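Local atomic coordinates of porphyranase B (Zobellia galactanivorans, PDB entry 3JUU), a protein that hydrolyses the beta-1,4 linkages between galactose and 6-sulfated L-galactose in porphyran, a sulfated polysaccharide, releasing mostly a disaccharide. Residues 10-15 with 107-112; 200-205 with 216-221. One frame throughout, in Å; residues are numbered along the deposited sequence.

Contact 1 of 2, residues 10-15 with 107-112. With SO4 (sulfate ion), chain D.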
ATOM      1  N   GLU A  10       6.907  -6.756  19.822  1.00 36.27           N
ATOM      2  CA  GLU A  10       5.772  -6.797  20.784  1.00 35.17           C
ATOM      3  C   GLU A  10       4.944  -5.489  20.858  1.00 32.55           C
ATOM      4  O   GLU A  10       3.927  -5.424  21.578  1.00 31.66           O
ATOM      5  CB  GLU A  10       6.298  -7.191  22.177  1.00 38.52           C
ATOM      6  CG  GLU A  10       7.212  -6.118  22.916  1.00 44.49           C
ATOM      7  CD  GLU A  10       7.396  -6.438  24.432  1.00 54.17           C
ATOM      8  OE1 GLU A  10       6.371  -6.578  25.171  1.00 57.09           O
ATOM      9  OE2 GLU A  10       8.565  -6.560  24.881  1.00 56.89           O
ATOM     10  N   ALA A  11       5.348  -4.453  20.097  1.00 27.55           N
ATOM     11  CA  ALA A  11       4.549  -3.198  20.025  1.00 23.25           C
ATOM     12  C   ALA A  11       4.831  -2.561  18.646  1.00 18.76           C
ATOM     13  O   ALA A  11       5.832  -2.948  18.039  1.00 19.30           O
ATOM     14  CB  ALA A  11       4.938  -2.229  21.148  1.00 23.97           C
ATOM     15  N   PRO A  12       3.997  -1.580  18.183  1.00 18.50           N
ATOM     16  CA  PRO A  12       4.349  -0.890  16.943  1.00 15.44           C
ATOM     17  C   PRO A  12       5.653  -0.162  17.027  1.00 14.85           C
ATOM     18  O   PRO A  12       6.200   0.102  18.139  1.00 13.85           O
ATOM     19  CB  PRO A  12       3.193   0.113  16.734  1.00 15.38           C
ATOM     20  CG  PRO A  12       2.033  -0.474  17.492  1.00 16.79           C
ATOM     21  CD  PRO A  12       2.711  -1.080  18.695  1.00 17.83           C
ATOM     22  N   HIS A  13       6.225   0.163  15.868  1.00 12.88           N
ATOM     23  CA  HIS A  13       7.475   0.919  15.862  0.50 12.49           C
ATOM     24  C   HIS A  13       7.221   2.393  16.132  1.00 13.66           C
ATOM     25  O   HIS A  13       6.689   3.118  15.260  1.00 12.80           O
ATOM     26  CB  HIS A  13       8.194   0.733  14.523  0.50 11.07           C
ATOM     27  CG  HIS A  13       9.117  -0.443  14.510  0.50 11.16           C
ATOM     28  ND1 HIS A  13      10.459  -0.330  14.217  0.50  9.38           N
ATOM     29  CD2 HIS A  13       8.887  -1.757  14.765  0.50  6.34           C
ATOM     30  CE1 HIS A  13      11.011  -1.533  14.270  0.50  9.99           C
ATOM     31  NE2 HIS A  13      10.080  -2.411  14.605  0.50  6.83           N
ATOM     32  N   PHE A  14       7.575   2.855  17.354  1.00 12.56           N
ATOM     33  CA  PHE A  14       7.452   4.273  17.626  1.00 12.89           C
ATOM     34  C   PHE A  14       8.754   4.670  18.261  1.00 14.73           C
ATOM     35  O   PHE A  14       9.213   3.940  19.180  1.00 15.96           O
ATOM     36  CB  PHE A  14       6.310   4.595  18.622  1.00 10.38           C
ATOM     37  CG  PHE A  14       4.943   4.304  18.120  1.00 14.52           C
ATOM     38  CD1 PHE A  14       4.464   4.968  16.972  1.00 11.40           C
ATOM     39  CD2 PHE A  14       4.097   3.394  18.782  1.00 10.33           C
ATOM     40  CE1 PHE A  14       3.167   4.737  16.533  1.00 11.83           C
ATOM     41  CE2 PHE A  14       2.786   3.163  18.369  1.00 10.86           C
ATOM     42  CZ  PHE A  14       2.323   3.791  17.206  1.00 11.89           C
ATOM     43  N   LYS A  15       9.340   5.799  17.847  1.00 14.80           N
ATOM     44  CA  LYS A  15      10.537   6.350  18.504  1.00 16.04           C
ATOM     45  C   LYS A  15      10.113   6.866  19.907  1.00 16.81           C
ATOM     46  O   LYS A  15       8.913   6.941  20.220  1.00 15.27           O
ATOM     47  CB  LYS A  15      11.092   7.553  17.704  1.00 16.17           C
ATOM     48  CG  LYS A  15      11.682   7.213  16.316  1.00 17.97           C
ATOM     49  CD  LYS A  15      13.004   6.506  16.520  1.00 28.76           C
ATOM     50  CE  LYS A  15      13.889   6.523  15.265  1.00 36.08           C
ATOM     51  NZ  LYS A  15      13.491   5.450  14.272  1.00 39.80           N
ATOM     52  N   TYR A 107     -10.590   0.651  12.002  1.00 12.99           N
ATOM     53  CA  TYR A 107      -9.667   1.358  12.923  1.00 12.50           C
ATOM     54  C   TYR A 107      -8.460   0.531  13.289  1.00 12.78           C
ATOM     55  O   TYR A 107      -8.433  -0.679  13.036  1.00 16.08           O
ATOM     56  CB  TYR A 107     -10.361   1.915  14.218  1.00 12.86           C
ATOM     57  CG  TYR A 107     -11.671   2.577  13.892  1.00 13.79           C
ATOM     58  CD1 TYR A 107     -11.751   3.604  12.961  1.00 12.87           C
ATOM     59  CD2 TYR A 107     -12.860   2.071  14.430  1.00 15.51           C
ATOM     60  CE1 TYR A 107     -13.007   4.169  12.602  1.00 13.29           C
ATOM     61  CE2 TYR A 107     -14.101   2.640  14.094  1.00 16.25           C
ATOM     62  CZ  TYR A 107     -14.132   3.710  13.200  1.00 14.90           C
ATOM     63  OH  TYR A 107     -15.348   4.246  12.823  1.00 16.43           O
ATOM     64  N   GLY A 108      -7.466   1.178  13.867  1.00 11.43           N
ATOM     65  CA  GLY A 108      -6.307   0.510  14.363  1.00 11.99           C
ATOM     66  C   GLY A 108      -5.003   1.117  13.840  1.00 11.84           C
ATOM     67  O   GLY A 108      -5.027   2.197  13.236  1.00 12.45           O
ATOM     68  N   TYR A 109      -3.857   0.476  14.110  1.00 11.40           N
ATOM     69  CA  TYR A 109      -2.569   1.004  13.694  1.00 10.32           C
ATOM     70  C   TYR A 109      -1.987  -0.026  12.683  1.00 11.42           C
ATOM     71  O   TYR A 109      -1.918  -1.234  13.001  1.00 11.82           O
ATOM     72  CB  TYR A 109      -1.608   1.203  14.928  1.00 10.78           C
ATOM     73  CG  TYR A 109      -0.334   1.909  14.482  1.00  8.91           C
ATOM     74  CD1 TYR A 109      -0.346   3.319  14.290  1.00 11.34           C
ATOM     75  CD2 TYR A 109       0.873   1.199  14.152  1.00 10.66           C
ATOM     76  CE1 TYR A 109       0.748   3.975  13.796  1.00  9.58           C
ATOM     77  CE2 TYR A 109       1.998   1.889  13.671  1.00 11.74           C
ATOM     78  CZ  TYR A 109       1.911   3.297  13.472  1.00 10.03           C
ATOM     79  OH  TYR A 109       3.044   3.983  13.046  1.00 10.55           O
ATOM     80  N   TYR A 110      -1.494   0.440  11.530  1.00 10.43           N
ATOM     81  CA  TYR A 110      -1.079  -0.494  10.474  1.00 10.00           C
ATOM     82  C   TYR A 110       0.220  -0.031   9.999  1.00 10.71           C
ATOM     83  O   TYR A 110       0.345   1.149   9.567  1.00 10.49           O
ATOM     84  CB  TYR A 110      -2.083  -0.430   9.297  1.00 10.48           C
ATOM     85  CG  TYR A 110      -3.452  -0.857   9.746  1.00  9.35           C
ATOM     86  CD1 TYR A 110      -3.836  -2.208   9.585  1.00  7.47           C
ATOM     87  CD2 TYR A 110      -4.354   0.040  10.343  1.00  7.47           C
ATOM     88  CE1 TYR A 110      -5.097  -2.639  10.033  1.00 13.94           C
ATOM     89  CE2 TYR A 110      -5.560  -0.384  10.781  1.00  9.41           C
ATOM     90  CZ  TYR A 110      -5.931  -1.733  10.636  1.00 14.35           C
ATOM     91  OH  TYR A 110      -7.182  -2.159  11.052  1.00 14.65           O
ATOM     92  N   GLU A 111       1.222  -0.928  10.020  1.00 10.73           N
ATOM     93  CA  GLU A 111       2.558  -0.491   9.657  1.00  9.23           C
ATOM     94  C   GLU A 111       3.279  -1.579   8.848  1.00  9.52           C
ATOM     95  O   GLU A 111       2.981  -2.753   9.012  1.00 10.22           O
ATOM     96  CB  GLU A 111       3.383  -0.174  10.915  1.00 10.58           C
ATOM     97  CG  GLU A 111       3.210  -1.263  12.029  1.00 11.05           C
ATOM     98  CD  GLU A 111       4.213  -1.177  13.148  1.00 13.06           C
ATOM     99  OE1 GLU A 111       4.973  -0.183  13.200  1.00 10.62           O
ATOM    100  OE2 GLU A 111       4.274  -2.193  13.922  1.00 13.69           O
ATOM    101  N   CYS A 112       4.230  -1.196   7.980  1.00 10.31           N
ATOM    102  CA  CYS A 112       5.095  -2.182   7.347  1.00 10.21           C
ATOM    103  C   CYS A 112       6.507  -1.608   7.268  1.00  9.98           C
ATOM    104  O   CYS A 112       6.725  -0.390   7.414  1.00 10.64           O
ATOM    105  CB  CYS A 112       4.534  -2.525   5.930  1.00  9.70           C
ATOM    106  SG  CYS A 112       4.968  -1.239   4.665  1.00 11.10           S
TER
HETATM  107  S   SO4 D   4      11.818  -5.524  13.910  1.00 58.37           S
HETATM  108  O1  SO4 D   4      12.861  -5.394  14.922  1.00 59.37           O
HETATM  109  O2  SO4 D   4      11.501  -6.944  13.708  1.00 58.18           O
HETATM  110  O3  SO4 D   4      10.642  -4.797  14.393  1.00 59.27           O
HETATM  111  O4  SO4 D   4      12.316  -4.920  12.652  1.00 58.56           O
HETATM  112  O   HOH W   1       5.272   2.508  12.920  1.00 12.24           O

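Contact 2 of 2, residues 200-205 with 216-221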
ATOM      1  N   ASP A 200      16.755   2.520   1.095  1.00 13.64           N
ATOM      2  CA  ASP A 200      16.743   2.030   2.482  1.00 14.21           C
ATOM      3  C   ASP A 200      15.395   1.478   2.770  1.00 13.50           C
ATOM      4  O   ASP A 200      14.384   1.906   2.139  1.00 12.64           O
ATOM      5  CB  ASP A 200      16.972   3.220   3.442  1.00 15.60           C
ATOM      6  CG  ASP A 200      18.213   4.054   3.087  1.00 24.78           C
ATOM      7  OD1 ASP A 200      19.299   3.532   3.393  1.00 24.50           O
ATOM      8  OD2 ASP A 200      18.093   5.211   2.528  1.00 27.50           O
ATOM      9  N   PHE A 201      15.313   0.593   3.777  1.00 13.01           N
ATOM     10  CA  PHE A 201      14.018   0.291   4.364  1.00 12.96           C
ATOM     11  C   PHE A 201      13.484   1.515   5.159  1.00 12.62           C
ATOM     12  O   PHE A 201      14.257   2.252   5.766  1.00 14.00           O
ATOM     13  CB  PHE A 201      14.072  -0.920   5.296  1.00 12.66           C
ATOM     14  CG  PHE A 201      14.180  -2.219   4.557  1.00 12.37           C
ATOM     15  CD1 PHE A 201      13.025  -2.849   4.107  1.00  9.49           C
ATOM     16  CD2 PHE A 201      15.427  -2.760   4.252  1.00 14.99           C
ATOM     17  CE1 PHE A 201      13.070  -4.051   3.367  1.00 14.79           C
ATOM     18  CE2 PHE A 201      15.504  -3.960   3.521  1.00 15.02           C
ATOM     19  CZ  PHE A 201      14.320  -4.596   3.070  1.00 14.13           C
ATOM     20  N   HIS A 202      12.158   1.679   5.157  1.00 12.10           N
ATOM     21  CA  HIS A 202      11.511   2.643   6.060  1.00 11.32           C
ATOM     22  C   HIS A 202      10.318   1.957   6.661  1.00 10.47           C
ATOM     23  O   HIS A 202       9.744   1.022   6.089  1.00 10.78           O
ATOM     24  CB  HIS A 202      11.108   3.940   5.263  1.00 10.14           C
ATOM     25  CG  HIS A 202      12.278   4.768   4.820  1.00 11.62           C
ATOM     26  ND1 HIS A 202      12.881   5.718   5.635  1.00 13.15           N
ATOM     27  CD2 HIS A 202      12.979   4.774   3.650  1.00 11.21           C
ATOM     28  CE1 HIS A 202      13.871   6.303   4.962  1.00 12.61           C
ATOM     29  NE2 HIS A 202      13.951   5.739   3.765  1.00 12.96           N
ATOM     30  N   VAL A 203       9.910   2.449   7.829  1.00  9.43           N
ATOM     31  CA  VAL A 203       8.713   1.968   8.423  1.00  9.51           C
ATOM     32  C   VAL A 203       7.575   2.934   8.108  1.00  9.37           C
ATOM     33  O   VAL A 203       7.610   4.063   8.540  1.00 10.32           O
ATOM     34  CB  VAL A 203       8.845   1.765   9.933  1.00  9.98           C
ATOM     35  CG1 VAL A 203       7.474   1.310  10.487  1.00 10.52           C
ATOM     36  CG2 VAL A 203       9.907   0.621  10.238  1.00 12.82           C
ATOM     37  N   TYR A 204       6.562   2.482   7.368  1.00  9.05           N
ATOM     38  CA  TYR A 204       5.445   3.371   7.008  1.00  9.26           C
ATOM     39  C   TYR A 204       4.262   2.931   7.851  1.00  9.17           C
ATOM     40  O   TYR A 204       3.860   1.757   7.818  1.00  9.41           O
ATOM     41  CB  TYR A 204       5.110   3.145   5.506  1.00  7.00           C
ATOM     42  CG  TYR A 204       6.253   3.486   4.580  1.00  7.68           C
ATOM     43  CD1 TYR A 204       6.591   4.856   4.346  1.00  7.93           C
ATOM     44  CD2 TYR A 204       7.051   2.484   3.953  1.00  9.19           C
ATOM     45  CE1 TYR A 204       7.663   5.217   3.530  1.00 10.41           C
ATOM     46  CE2 TYR A 204       8.143   2.853   3.136  1.00  8.92           C
ATOM     47  CZ  TYR A 204       8.445   4.209   2.924  1.00  9.36           C
ATOM     48  OH  TYR A 204       9.449   4.594   2.043  1.00 11.86           O
ATOM     49  N   GLY A 205       3.632   3.895   8.555  1.00  9.63           N
ATOM     50  CA  GLY A 205       2.563   3.547   9.493  1.00  6.90           C
ATOM     51  C   GLY A 205       1.407   4.536   9.404  1.00  7.78           C
ATOM     52  O   GLY A 205       1.589   5.687   9.030  1.00  8.43           O
ATOM     53  N   PHE A 216      -0.405   9.823  10.195  1.00  7.64           N
ATOM     54  CA  PHE A 216       0.645   9.044   9.458  1.00  8.28           C
ATOM     55  C   PHE A 216       1.973   9.111  10.190  1.00  9.73           C
ATOM     56  O   PHE A 216       2.330  10.172  10.731  1.00 10.33           O
ATOM     57  CB  PHE A 216       0.826   9.624   8.033  1.00  8.21           C
ATOM     58  CG  PHE A 216      -0.367   9.360   7.145  1.00  9.53           C
ATOM     59  CD1 PHE A 216      -0.586   8.066   6.643  1.00  8.71           C
ATOM     60  CD2 PHE A 216      -1.250  10.396   6.825  1.00 12.09           C
ATOM     61  CE1 PHE A 216      -1.741   7.791   5.900  1.00  6.37           C
ATOM     62  CE2 PHE A 216      -2.373  10.162   5.994  1.00 10.47           C
ATOM     63  CZ  PHE A 216      -2.583   8.847   5.523  1.00  8.27           C
ATOM     64  N   PHE A 217       2.736   8.001  10.180  1.00  9.85           N
ATOM     65  CA  PHE A 217       4.060   7.935  10.845  1.00  8.21           C
ATOM     66  C   PHE A 217       5.075   7.429   9.857  1.00  7.20           C
ATOM     67  O   PHE A 217       4.793   6.534   8.998  1.00  8.26           O
ATOM     68  CB  PHE A 217       4.005   6.866  11.951  1.00  6.88           C
ATOM     69  CG  PHE A 217       3.282   7.346  13.170  1.00  8.39           C
ATOM     70  CD1 PHE A 217       4.012   7.744  14.271  1.00  9.65           C
ATOM     71  CD2 PHE A 217       1.838   7.446  13.161  1.00  6.39           C
ATOM     72  CE1 PHE A 217       3.369   8.241  15.414  1.00  8.61           C
ATOM     73  CE2 PHE A 217       1.177   7.895  14.340  1.00  9.06           C
ATOM     74  CZ  PHE A 217       1.982   8.325  15.425  1.00  8.85           C
ATOM     75  N   LEU A 218       6.276   7.939  10.010  1.00  8.58           N
ATOM     76  CA  LEU A 218       7.464   7.513   9.203  1.00  9.47           C
ATOM     77  C   LEU A 218       8.608   7.216  10.126  1.00 10.80           C
ATOM     78  O   LEU A 218       8.976   8.078  10.952  1.00 10.87           O
ATOM     79  CB  LEU A 218       7.876   8.613   8.174  1.00  8.71           C
ATOM     80  CG  LEU A 218       9.148   8.355   7.386  1.00  9.20           C
ATOM     81  CD1 LEU A 218       9.009   6.966   6.563  1.00  8.28           C
ATOM     82  CD2 LEU A 218       9.553   9.607   6.524  1.00  9.53           C
ATOM     83  N   ASP A 219       9.121   5.965  10.066  1.00  9.47           N
ATOM     84  CA  ASP A 219      10.294   5.531  10.885  1.00 10.51           C
ATOM     85  C   ASP A 219      10.031   5.849  12.364  1.00 11.11           C
ATOM     86  O   ASP A 219      10.904   6.380  13.055  1.00 10.71           O
ATOM     87  CB  ASP A 219      11.551   6.210  10.375  1.00 12.07           C
ATOM     88  CG  ASP A 219      11.833   5.818   8.927  1.00 12.36           C
ATOM     89  OD1 ASP A 219      11.529   4.626   8.638  1.00 13.20           O
ATOM     90  OD2 ASP A 219      12.346   6.674   8.177  1.00 11.91           O
ATOM     91  N   GLY A 220       8.783   5.611  12.763  1.00  9.55           N
ATOM     92  CA  GLY A 220       8.419   5.700  14.169  1.00 10.88           C
ATOM     93  C   GLY A 220       8.152   7.080  14.645  1.00 11.31           C
ATOM     94  O   GLY A 220       8.065   7.326  15.868  1.00 13.02           O
ATOM     95  N   LYS A 221       7.980   8.010  13.723  1.00 10.35           N
ATOM     96  CA  LYS A 221       7.698   9.419  14.093  1.00 11.22           C
ATOM     97  C   LYS A 221       6.446   9.958  13.413  1.00 11.85           C
ATOM     98  O   LYS A 221       6.288   9.812  12.185  1.00 11.20           O
ATOM     99  CB  LYS A 221       8.878  10.312  13.689  1.00 12.76           C
ATOM    100  CG  LYS A 221      10.160  10.085  14.509  1.00 18.36           C
ATOM    101  CD  LYS A 221      11.412  10.758  13.872  1.00 25.53           C
ATOM    102  CE  LYS A 221      12.007   9.803  12.801  1.00 32.11           C
ATOM    103  NZ  LYS A 221      12.670  10.388  11.559  1.00 34.54           N
TER
HETATM  104  O   HOH W   2       6.462   4.524  11.278  1.00 12.21           O

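Contact 1 of 2, residues 10-15 with 107-112
Phe14 sets the edge of its ring against the face of Tyr109, the planes turned 58° to each other and the centroids 4.9 Å apart. Phe14 CZ sits over the centre of the tyrosine ring, while Phe14 CE1 reaches past it to Tyr109 CZ at 3.6 Å. The two side chains come from opposite directions. Tyr109 CB points toward residues 10-15, and with CG anti to the backbone N (chi1 -173°) the ring comes to lie against Phe14 and beside Pro12. Pro12 crosses it obliquely, Pro12 CB lying 3.6 Å from Tyr109 CD2.

The strand that offers Tyr109 and Glu111 belongs to the jelly-roll beta-sandwich of family GH16; residues 10-15 run in without regular structure and lie against it, well away from the catalytic residues. Glu111 supplies the polar half of the contact. Its chain is extended beyond CG, and His13 N donates to Glu111 OE1 over 3.0 Å in a nearly straight bond. The donor meets the syn side of the carboxylate, 21° out of its plane. The other oxygen, OE2, accepts from the indole of Trp273, so both ends of this buried carboxylate are held.

A water near the plane of the Tyr109 ring ties the two halves together: it accepts from Tyr109 OH at 2.7 Å and donates to Glu111 OE1 and to His13 O. A phenylalanine in place of Tyr109 would probably leave this water without the hydroxyl that donates to it and take away the contact of that oxygen with Phe14 CE1. In one of its two conformers His13 NE2 comes within 2.5 Å of O3 of a sulfate, too short to be trusted in detail. The ion, probably from the crystallisation liquor, is also hydrogen-bonded to Arg271 and Trp269.

Contact 2 of 2, residues 200-205 with 216-221
Asp219 takes hold of two successive residues with its two carboxylate oxygens. OD2 uses its syn lone pair to accept from His202 ND1 at 2.8 Å; the bond lies in the plane of the imidazole, and ring and carboxylate are nearly coplanar, 28° apart. OD1 of Asp219 accepts from Val203 N, also at 2.8 Å. With CG beside its own backbone N (chi1 -61°), the carboxylate comes within reach of His202 and Val203, and Asp219 N completes the grip by donating to Val203 O.

Beyond the Asp219 bonds the backbones pair as antiparallel strands. Gly205 and Phe217 form a hydrogen-bonded pair, Phe217 N reaching Gly205 O at 2.8 Å and Gly205 N returning to Phe217 O. Tyr204 and Leu218 form the non-hydrogen-bonded pair, their side chains side by side on one face, with Leu218 CD1 3.8 Å from Tyr204 CE1. A type I' turn from Leu218 to Lys221 places Asp219 at the strand's end, and a water links Val203 O to Gly220 N.

These pieces belong to the hairpin of strands 202-210 and 213-218. Strand 108-115 pairs with the former and strand 221-226 with the latter, while Met167 of strand 166-174 packs on Tyr204, Phe216 and Leu218.

How the contacts relate
Contacts 1 and 2 lie with centres about 10 Å apart and share one sheet, since strand 108-115 of contact 1 pairs with strand 202-210 of contact 2: Tyr204 N is 2.9 Å from Cys112 O, a probable hydrogen bond. The N-terminal segment spans both, with Lys15 N 2.8 Å from Gly220 O and Lys15 NZ hydrogen-bonded to Asp219 O. Phe217 joins the aromatic cluster of contact 1, edge-to-face with Phe14 and Tyr109. Of the two, contact 2 lies nearer the active site, though it does not touch it: the Tyr204 side chain is about 9 Å from that of Glu148, the probable proton donor, and the side chain of Phe216 about 10 Å from that of Glu143, the probable nucleophile.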